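Local coordinates for protein L-threonine dehydrogenase (Flavobacterium frigidimaris, PDB 2YY7) that probably catalyses the NAD-dependent oxidation of L-threonine at its 3-hydroxyl group, as a short-chain dehydrogenase-reductase with a Rossmann fold, at residues 64-75 with 109-117. Sequence-based numbering, arbitrary orientation.
With NAD (nicotinamide-adenine-dinucleotide), chain E.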
ATOM      1  N   VAL A  64      20.451  16.074  11.576  1.00 13.32           N
ATOM      2  CA  VAL A  64      20.408  15.145  12.699  1.00 13.75           C
ATOM      3  C   VAL A  64      21.748  15.178  13.421  1.00 15.02           C
ATOM      4  O   VAL A  64      21.801  15.145  14.649  1.00 14.64           O
ATOM      5  CB  VAL A  64      20.144  13.693  12.233  1.00 12.84           C
ATOM      6  CG1 VAL A  64      20.456  12.714  13.366  1.00 14.14           C
ATOM      7  CG2 VAL A  64      18.686  13.540  11.799  1.00 11.26           C
ATOM      8  N   GLU A  65      22.827  15.246  12.646  1.00 15.88           N
ATOM      9  CA  GLU A  65      24.170  15.267  13.208  1.00 18.46           C
ATOM     10  C   GLU A  65      24.552  16.604  13.862  1.00 17.41           C
ATOM     11  O   GLU A  65      25.056  16.623  14.987  1.00 16.58           O
ATOM     12  CB  GLU A  65      25.184  14.898  12.117  1.00 19.98           C
ATOM     13  CG  GLU A  65      26.533  14.420  12.635  1.00 28.18           C
ATOM     14  CD  GLU A  65      27.337  15.523  13.294  1.00 39.32           C
ATOM     15  OE1 GLU A  65      27.585  16.555  12.628  1.00 44.02           O
ATOM     16  OE2 GLU A  65      27.725  15.356  14.471  1.00 41.20           O
ATOM     17  N   VAL A  66      24.307  17.721  13.175  1.00 17.09           N
ATOM     18  CA  VAL A  66      24.661  19.026  13.733  1.00 17.01           C
ATOM     19  C   VAL A  66      23.768  19.492  14.877  1.00 16.03           C
ATOM     20  O   VAL A  66      24.163  20.364  15.654  1.00 15.53           O
ATOM     21  CB  VAL A  66      24.701  20.132  12.649  1.00 17.87           C
ATOM     22  CG1 VAL A  66      25.831  19.852  11.675  1.00 18.93           C
ATOM     23  CG2 VAL A  66      23.373  20.225  11.928  1.00 17.24           C
ATOM     24  N   HIS A  67      22.569  18.925  14.982  1.00 13.97           N
ATOM     25  CA  HIS A  67      21.664  19.282  16.069  1.00 13.95           C
ATOM     26  C   HIS A  67      21.456  18.106  17.018  1.00 13.01           C
ATOM     27  O   HIS A  67      20.588  18.146  17.889  1.00 13.44           O
ATOM     28  CB  HIS A  67      20.321  19.775  15.517  1.00 13.71           C
ATOM     29  CG  HIS A  67      20.385  21.158  14.943  1.00 14.33           C
ATOM     30  ND1 HIS A  67      20.544  22.279  15.725  1.00 11.77           N
ATOM     31  CD2 HIS A  67      20.350  21.595  13.661  1.00 12.76           C
ATOM     32  CE1 HIS A  67      20.605  23.349  14.952  1.00 14.71           C
ATOM     33  NE2 HIS A  67      20.490  22.961  13.695  1.00 14.05           N
ATOM     34  N   LYS A  68      22.268  17.066  16.842  1.00 12.89           N
ATOM     35  CA  LYS A  68      22.219  15.872  17.689  1.00 12.09           C
ATOM     36  C   LYS A  68      20.778  15.472  17.998  1.00 11.43           C
ATOM     37  O   LYS A  68      20.386  15.355  19.162  1.00 10.33           O
ATOM     38  CB  LYS A  68      22.974  16.140  18.993  1.00 11.62           C
ATOM     39  CG  LYS A  68      24.381  16.701  18.790  1.00 11.00           C
ATOM     40  CD  LYS A  68      25.296  15.707  18.079  1.00 10.57           C
ATOM     41  CE  LYS A  68      26.675  16.314  17.825  1.00 13.87           C
ATOM     42  NZ  LYS A  68      27.613  15.346  17.188  1.00 14.81           N
ATOM     43  N   ILE A  69      20.009  15.243  16.941  1.00 11.20           N
ATOM     44  CA  ILE A  69      18.596  14.889  17.046  1.00 10.86           C
ATOM     45  C   ILE A  69      18.310  13.485  17.560  1.00 11.49           C
ATOM     46  O   ILE A  69      18.981  12.525  17.177  1.00 12.03           O
ATOM     47  CB  ILE A  69      17.902  15.040  15.670  1.00 10.38           C
ATOM     48  CG1 ILE A  69      18.024  16.491  15.185  1.00  9.45           C
ATOM     49  CG2 ILE A  69      16.437  14.593  15.761  1.00  8.44           C
ATOM     50  CD1 ILE A  69      17.402  17.505  16.117  1.00 10.02           C
ATOM     51  N   THR A  70      17.297  13.371  18.417  1.00 11.93           N
ATOM     52  CA  THR A  70      16.887  12.079  18.953  1.00 11.90           C
ATOM     53  C   THR A  70      15.485  11.727  18.441  1.00 11.85           C
ATOM     54  O   THR A  70      15.184  10.559  18.219  1.00 12.13           O
ATOM     55  CB  THR A  70      16.870  12.071  20.504  1.00 12.93           C
ATOM     56  OG1 THR A  70      15.894  13.003  20.985  1.00 14.87           O
ATOM     57  CG2 THR A  70      18.239  12.446  21.054  1.00 12.57           C
ATOM     58  N   ASP A  71      14.644  12.741  18.242  1.00 11.01           N
ATOM     59  CA  ASP A  71      13.276  12.539  17.761  1.00 11.04           C
ATOM     60  C   ASP A  71      12.972  13.320  16.477  1.00 10.76           C
ATOM     61  O   ASP A  71      13.328  14.490  16.350  1.00 11.67           O
ATOM     62  CB  ASP A  71      12.247  12.986  18.809  1.00 11.01           C
ATOM     63  CG  ASP A  71      12.330  12.205  20.108  1.00 13.18           C
ATOM     64  OD1 ASP A  71      11.295  12.158  20.809  1.00 11.57           O
ATOM     65  OD2 ASP A  71      13.405  11.660  20.439  1.00 11.11           O
ATOM     66  N   ILE A  72      12.291  12.677  15.536  1.00 10.21           N
ATOM     67  CA  ILE A  72      11.916  13.349  14.299  1.00  9.63           C
ATOM     68  C   ILE A  72      10.414  13.262  14.064  1.00 10.29           C
ATOM     69  O   ILE A  72       9.824  12.181  14.143  1.00  9.22           O
ATOM     70  CB  ILE A  72      12.631  12.750  13.057  1.00  9.84           C
ATOM     71  CG1 ILE A  72      14.115  13.124  13.072  1.00  7.39           C
ATOM     72  CG2 ILE A  72      11.971  13.272  11.766  1.00 10.10           C
ATOM     73  CD1 ILE A  72      14.863  12.717  11.819  1.00 10.57           C
ATOM     74  N   TYR A  73       9.803  14.417  13.815  1.00  9.24           N
ATOM     75  CA  TYR A  73       8.383  14.500  13.499  1.00  9.39           C
ATOM     76  C   TYR A  73       8.372  14.881  12.016  1.00  8.78           C
ATOM     77  O   TYR A  73       8.639  16.035  11.664  1.00 10.04           O
ATOM     78  CB  TYR A  73       7.690  15.596  14.322  1.00  8.15           C
ATOM     79  CG  TYR A  73       7.562  15.299  15.802  1.00  9.86           C
ATOM     80  CD1 TYR A  73       6.312  15.061  16.383  1.00 10.57           C
ATOM     81  CD2 TYR A  73       8.687  15.273  16.626  1.00  9.89           C
ATOM     82  CE1 TYR A  73       6.186  14.811  17.756  1.00 12.68           C
ATOM     83  CE2 TYR A  73       8.576  15.022  17.999  1.00  8.44           C
ATOM     84  CZ  TYR A  73       7.324  14.793  18.557  1.00 10.60           C
ATOM     85  OH  TYR A  73       7.214  14.546  19.907  1.00 10.11           O
ATOM     86  N   LEU A  74       8.097  13.905  11.153  1.00  9.21           N
ATOM     87  CA  LEU A  74       8.062  14.122   9.703  1.00  9.18           C
ATOM     88  C   LEU A  74       6.665  14.541   9.255  1.00  9.48           C
ATOM     89  O   LEU A  74       5.782  13.703   9.047  1.00 10.05           O
ATOM     90  CB  LEU A  74       8.476  12.842   8.976  1.00  8.92           C
ATOM     91  CG  LEU A  74       8.373  12.800   7.446  1.00  9.14           C
ATOM     92  CD1 LEU A  74       9.251  13.869   6.823  1.00  6.12           C
ATOM     93  CD2 LEU A  74       8.794  11.425   6.961  1.00  7.96           C
ATOM     94  N   MET A  75       6.478  15.842   9.092  1.00  9.18           N
ATOM     95  CA  MET A  75       5.186  16.385   8.704  1.00  9.69           C
ATOM     96  C   MET A  75       5.095  16.740   7.229  1.00  9.93           C
ATOM     97  O   MET A  75       4.003  16.966   6.720  1.00 11.20           O
ATOM     98  CB  MET A  75       4.884  17.629   9.541  1.00  8.50           C
ATOM     99  CG  MET A  75       5.131  17.435  11.029  1.00 10.11           C
ATOM    100  SD  MET A  75       4.216  16.027  11.710  1.00 10.78           S
ATOM    101  CE  MET A  75       2.629  16.789  12.042  1.00 11.35           C
ATOM    102  N   LYS A 109      20.695   6.472  14.143  1.00 17.42           N
ATOM    103  CA  LYS A 109      21.113   7.869  14.173  1.00 16.58           C
ATOM    104  C   LYS A 109      20.094   8.735  14.915  1.00 15.71           C
ATOM    105  O   LYS A 109      20.388   9.867  15.295  1.00 15.25           O
ATOM    106  CB  LYS A 109      21.339   8.373  12.747  1.00 17.82           C
ATOM    107  CG  LYS A 109      22.656   7.873  12.165  1.00 20.18           C
ATOM    108  CD  LYS A 109      22.672   7.934  10.657  1.00 26.20           C
ATOM    109  CE  LYS A 109      23.978   7.366  10.111  1.00 29.72           C
ATOM    110  NZ  LYS A 109      23.896   7.104   8.644  1.00 34.40           N
ATOM    111  N   ILE A 110      18.892   8.193  15.105  1.00 14.70           N
ATOM    112  CA  ILE A 110      17.831   8.871  15.848  1.00 13.27           C
ATOM    113  C   ILE A 110      17.158   7.785  16.683  1.00 13.46           C
ATOM    114  O   ILE A 110      17.337   6.596  16.420  1.00 12.03           O
ATOM    115  CB  ILE A 110      16.780   9.556  14.927  1.00 13.70           C
ATOM    116  CG1 ILE A 110      16.043   8.514  14.090  1.00 12.78           C
ATOM    117  CG2 ILE A 110      17.464  10.586  14.020  1.00 12.93           C
ATOM    118  CD1 ILE A 110      14.907   9.101  13.274  1.00 14.58           C
ATOM    119  N   LYS A 111      16.386   8.184  17.688  1.00 13.20           N
ATOM    120  CA  LYS A 111      15.743   7.215  18.567  1.00 14.29           C
ATOM    121  C   LYS A 111      14.253   6.979  18.347  1.00 12.43           C
ATOM    122  O   LYS A 111      13.777   5.852  18.467  1.00 12.06           O
ATOM    123  CB  LYS A 111      15.942   7.632  20.033  1.00 14.02           C
ATOM    124  CG  LYS A 111      17.389   7.747  20.484  1.00 17.18           C
ATOM    125  CD  LYS A 111      17.464   8.083  21.970  1.00 18.07           C
ATOM    126  CE  LYS A 111      18.905   8.174  22.447  1.00 26.14           C
ATOM    127  NZ  LYS A 111      19.001   8.478  23.907  1.00 28.39           N
ATOM    128  N   LYS A 112      13.516   8.040  18.038  1.00 10.93           N
ATOM    129  CA  LYS A 112      12.075   7.925  17.879  1.00 10.07           C
ATOM    130  C   LYS A 112      11.548   8.711  16.681  1.00 10.87           C
ATOM    131  O   LYS A 112      12.124   9.724  16.278  1.00 10.78           O
ATOM    132  CB  LYS A 112      11.404   8.419  19.169  1.00 10.50           C
ATOM    133  CG  LYS A 112       9.907   8.151  19.295  1.00 11.92           C
ATOM    134  CD  LYS A 112       9.347   8.749  20.596  1.00 10.72           C
ATOM    135  CE  LYS A 112       9.991   8.130  21.836  1.00 14.84           C
ATOM    136  NZ  LYS A 112       9.446   8.703  23.113  1.00 13.45           N
ATOM    137  N   ILE A 113      10.437   8.242  16.128  1.00 10.62           N
ATOM    138  CA  ILE A 113       9.830   8.893  14.981  1.00  9.38           C
ATOM    139  C   ILE A 113       8.329   9.039  15.124  1.00  9.52           C
ATOM    140  O   ILE A 113       7.648   8.142  15.635  1.00  9.16           O
ATOM    141  CB  ILE A 113      10.049   8.079  13.677  1.00  9.47           C
ATOM    142  CG1 ILE A 113      11.530   8.030  13.314  1.00  8.26           C
ATOM    143  CG2 ILE A 113       9.237   8.694  12.535  1.00  9.54           C
ATOM    144  CD1 ILE A 113      11.836   7.062  12.190  1.00  8.20           C
ATOM    145  N   PHE A 114       7.822  10.188  14.693  1.00  7.57           N
ATOM    146  CA  PHE A 114       6.389  10.398  14.640  1.00  8.42           C
ATOM    147  C   PHE A 114       6.133  10.690  13.170  1.00  8.55           C
ATOM    148  O   PHE A 114       6.789  11.552  12.575  1.00  6.64           O
ATOM    149  CB  PHE A 114       5.885  11.603  15.435  1.00  8.28           C
ATOM    150  CG  PHE A 114       4.418  11.888  15.184  1.00  8.79           C
ATOM    151  CD1 PHE A 114       3.434  11.073  15.748  1.00  7.68           C
ATOM    152  CD2 PHE A 114       4.028  12.883  14.286  1.00 10.08           C
ATOM    153  CE1 PHE A 114       2.086  11.235  15.422  1.00  7.79           C
ATOM    154  CE2 PHE A 114       2.680  13.059  13.947  1.00  9.87           C
ATOM    155  CZ  PHE A 114       1.706  12.229  14.516  1.00 10.96           C
ATOM    156  N   TRP A 115       5.198   9.959  12.586  1.00  8.59           N
ATOM    157  CA  TRP A 115       4.835  10.148  11.192  1.00  8.89           C
ATOM    158  C   TRP A 115       3.322   9.999  11.144  1.00  9.14           C
ATOM    159  O   TRP A 115       2.784   8.958  11.506  1.00  9.67           O
ATOM    160  CB  TRP A 115       5.496   9.092  10.310  1.00  7.98           C
ATOM    161  CG  TRP A 115       4.989   9.138   8.900  1.00  8.27           C
ATOM    162  CD1 TRP A 115       5.309  10.053   7.937  1.00  8.54           C
ATOM    163  CD2 TRP A 115       4.000   8.280   8.327  1.00  8.03           C
ATOM    164  NE1 TRP A 115       4.578   9.819   6.799  1.00  6.02           N
ATOM    165  CE2 TRP A 115       3.765   8.735   7.012  1.00  5.55           C
ATOM    166  CE3 TRP A 115       3.285   7.172   8.800  1.00 10.52           C
ATOM    167  CZ2 TRP A 115       2.842   8.117   6.160  1.00  7.98           C
ATOM    168  CZ3 TRP A 115       2.364   6.557   7.952  1.00  9.14           C
ATOM    169  CH2 TRP A 115       2.155   7.031   6.647  1.00  8.25           C
ATOM    170  N   PRO A 116       2.612  11.044  10.705  1.00 10.10           N
ATOM    171  CA  PRO A 116       1.158  10.938  10.656  1.00 10.13           C
ATOM    172  C   PRO A 116       0.597  10.334   9.380  1.00 10.86           C
ATOM    173  O   PRO A 116       1.091  10.591   8.276  1.00 10.91           O
ATOM    174  CB  PRO A 116       0.719  12.378  10.833  1.00  9.95           C
ATOM    175  CG  PRO A 116       1.750  13.110   9.988  1.00 10.58           C
ATOM    176  CD  PRO A 116       3.054  12.419  10.387  1.00  9.14           C
ATOM    177  N   SER A 117      -0.429   9.511   9.553  1.00 10.73           N
ATOM    178  CA  SER A 117      -1.124   8.905   8.432  1.00 10.23           C
ATOM    179  C   SER A 117      -2.356   9.789   8.309  1.00 10.16           C
ATOM    180  O   SER A 117      -2.351  10.930   8.786  1.00  9.51           O
ATOM    181  CB  SER A 117      -1.538   7.469   8.753  1.00 10.34           C
ATOM    182  OG  SER A 117      -2.209   6.875   7.652  1.00 10.64           O
TER
HETATM  183  PA  NAD E3001       0.857  21.477   5.118  1.00  9.94           P
HETATM  184  O1A NAD E3001       0.105  22.607   5.732  1.00 10.01           O
HETATM  185  O2A NAD E3001       0.693  21.323   3.649  1.00 10.53           O
HETATM  186  O5B NAD E3001       2.376  21.500   5.565  1.00  8.58           O
HETATM  187  C5B NAD E3001       3.357  20.793   4.863  1.00  3.91           C
HETATM  188  C4B NAD E3001       4.693  21.464   5.065  1.00  5.99           C
HETATM  189  O4B NAD E3001       5.692  20.616   4.496  1.00  7.54           O
HETATM  190  C3B NAD E3001       4.763  22.841   4.364  1.00  7.81           C
HETATM  191  O3B NAD E3001       5.193  23.874   5.269  1.00  8.85           O
HETATM  192  C2B NAD E3001       5.720  22.585   3.194  1.00  7.51           C
HETATM  193  O2B NAD E3001       6.472  23.734   2.845  1.00  8.79           O
HETATM  194  C1B NAD E3001       6.583  21.442   3.748  1.00  8.55           C
HETATM  195  N9A NAD E3001       7.293  20.701   2.695  1.00  8.89           N
HETATM  196  C8A NAD E3001       6.766  20.301   1.467  1.00 10.09           C
HETATM  197  N7A NAD E3001       7.736  19.676   0.785  1.00  8.19           N
HETATM  198  C5A NAD E3001       8.838  19.661   1.566  1.00  9.44           C
HETATM  199  C6A NAD E3001      10.118  19.180   1.337  1.00  8.67           C
HETATM  200  N6A NAD E3001      10.443  18.677   0.165  1.00  7.69           N
HETATM  201  N1A NAD E3001      11.072  19.329   2.309  1.00  8.28           N
HETATM  202  C2A NAD E3001      10.775  19.949   3.514  1.00  9.67           C
HETATM  203  N3A NAD E3001       9.514  20.462   3.751  1.00  8.46           N
HETATM  204  C4A NAD E3001       8.572  20.312   2.764  1.00  7.80           C
HETATM  205  O3  NAD E3001       0.322  20.094   5.732  1.00  9.50           O
HETATM  206  PN  NAD E3001      -0.239  19.777   7.221  1.00  9.35           P
HETATM  207  O1N NAD E3001       0.587  20.429   8.291  1.00  7.46           O
HETATM  208  O2N NAD E3001      -1.717  19.931   7.137  1.00 14.18           O
HETATM  209  O5D NAD E3001       0.029  18.178   7.307  1.00  8.59           O
HETATM  210  C5D NAD E3001       1.235  17.665   7.892  1.00  7.19           C
HETATM  211  C4D NAD E3001       1.153  16.114   7.913  1.00  6.92           C
HETATM  212  O4D NAD E3001      -0.051  15.703   8.535  1.00  6.26           O
HETATM  213  C3D NAD E3001       1.110  15.482   6.519  1.00  9.06           C
HETATM  214  O3D NAD E3001       1.781  14.227   6.570  1.00 10.26           O
HETATM  215  C2D NAD E3001      -0.358  15.204   6.300  1.00  9.11           C
HETATM  216  O2D NAD E3001      -0.485  14.213   5.308  1.00 10.15           O
HETATM  217  C1D NAD E3001      -0.822  14.810   7.702  1.00  6.43           C
HETATM  218  N1N NAD E3001      -2.286  15.001   7.827  1.00  6.65           N
HETATM  219  C2N NAD E3001      -2.813  16.277   7.837  1.00  5.39           C
HETATM  220  C3N NAD E3001      -4.188  16.447   7.954  1.00  7.35           C
HETATM  221  C7N NAD E3001      -4.782  17.823   8.086  1.00  7.03           C
HETATM  222  O7N NAD E3001      -6.166  17.869   8.119  1.00  9.20           O
HETATM  223  N7N NAD E3001      -4.027  18.936   8.118  1.00 11.22           N
HETATM  224  C4N NAD E3001      -5.036  15.326   8.037  1.00  5.97           C
HETATM  225  C5N NAD E3001      -4.485  14.042   8.052  1.00  4.61           C
HETATM  226  C6N NAD E3001      -3.119  13.881   7.927  1.00  2.20           C
HETATM  227  O   HOH W   1      10.590  11.255  23.175  1.00 19.55           O
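Two neighbouring parallel strands of the Rossmann sheet, 71-74 and 112-118, pair here, and their C-terminal ends lead to the bound NAD through Met75 and Pro116. Their ladder starts at Thr70 O, gripped by two amides, Lys111 N at 2.7 Å and Lys112 N at 3.0 Å, both in its carbonyl plane. Ile72 then works both ways: its N donates to Lys112 O and its O accepts from Phe114 N in a nearly straight bond (168°), before Leu74 N closes the ladder on Phe114 O.

One face carries Asp71, Lys112, Tyr73 and Phe114. Asp71 and Lys112 lie alongside each other, but their charged ends, OD1 and NZ, stay 4.5 Å apart; a water bridges them, 2.6 Å from Asp71 OD1, while Lys112 NZ also bonds Met227 O. Thr70 OG1 donates a hydrogen bond to Asp71 OD2 from above the carboxylate plane. A leucine in place of Asp71 would probably leave both this hydroxyl and the bridging water without their acceptor and Lys112 without its nearby countercharge. Further along, Tyr73 brings ring atom CD1 to 3.6 Å from Phe114 CB, the rings inclined at 39°. With CG anti to the backbone N (chi1 172°), the Phe114 ring reaches Met75, whose chain, bent at chi2 and chi3, sets SD at the ring's edge, 4.0 Å from CE2: a Met-aromatic contact.

On the face of Ile72 and Ile113, Ile110, just before the strand, sets CG2 against Val64 CG1 of helix 57-66 and meets Ile72 CD1 with its CD1, the pairs crossing at about right angles.

Met75 O comes within 3.1 Å of NAD C5D, and Pro116 CG lies against the nicotinamide ribose, near O4D and O3D. Strand 71-74, helices 80-85 and 87-106 and strand 112-118 form a beta-alpha-beta unit holding the dinucleotide at its C-terminal edge, as in Rossmann folds.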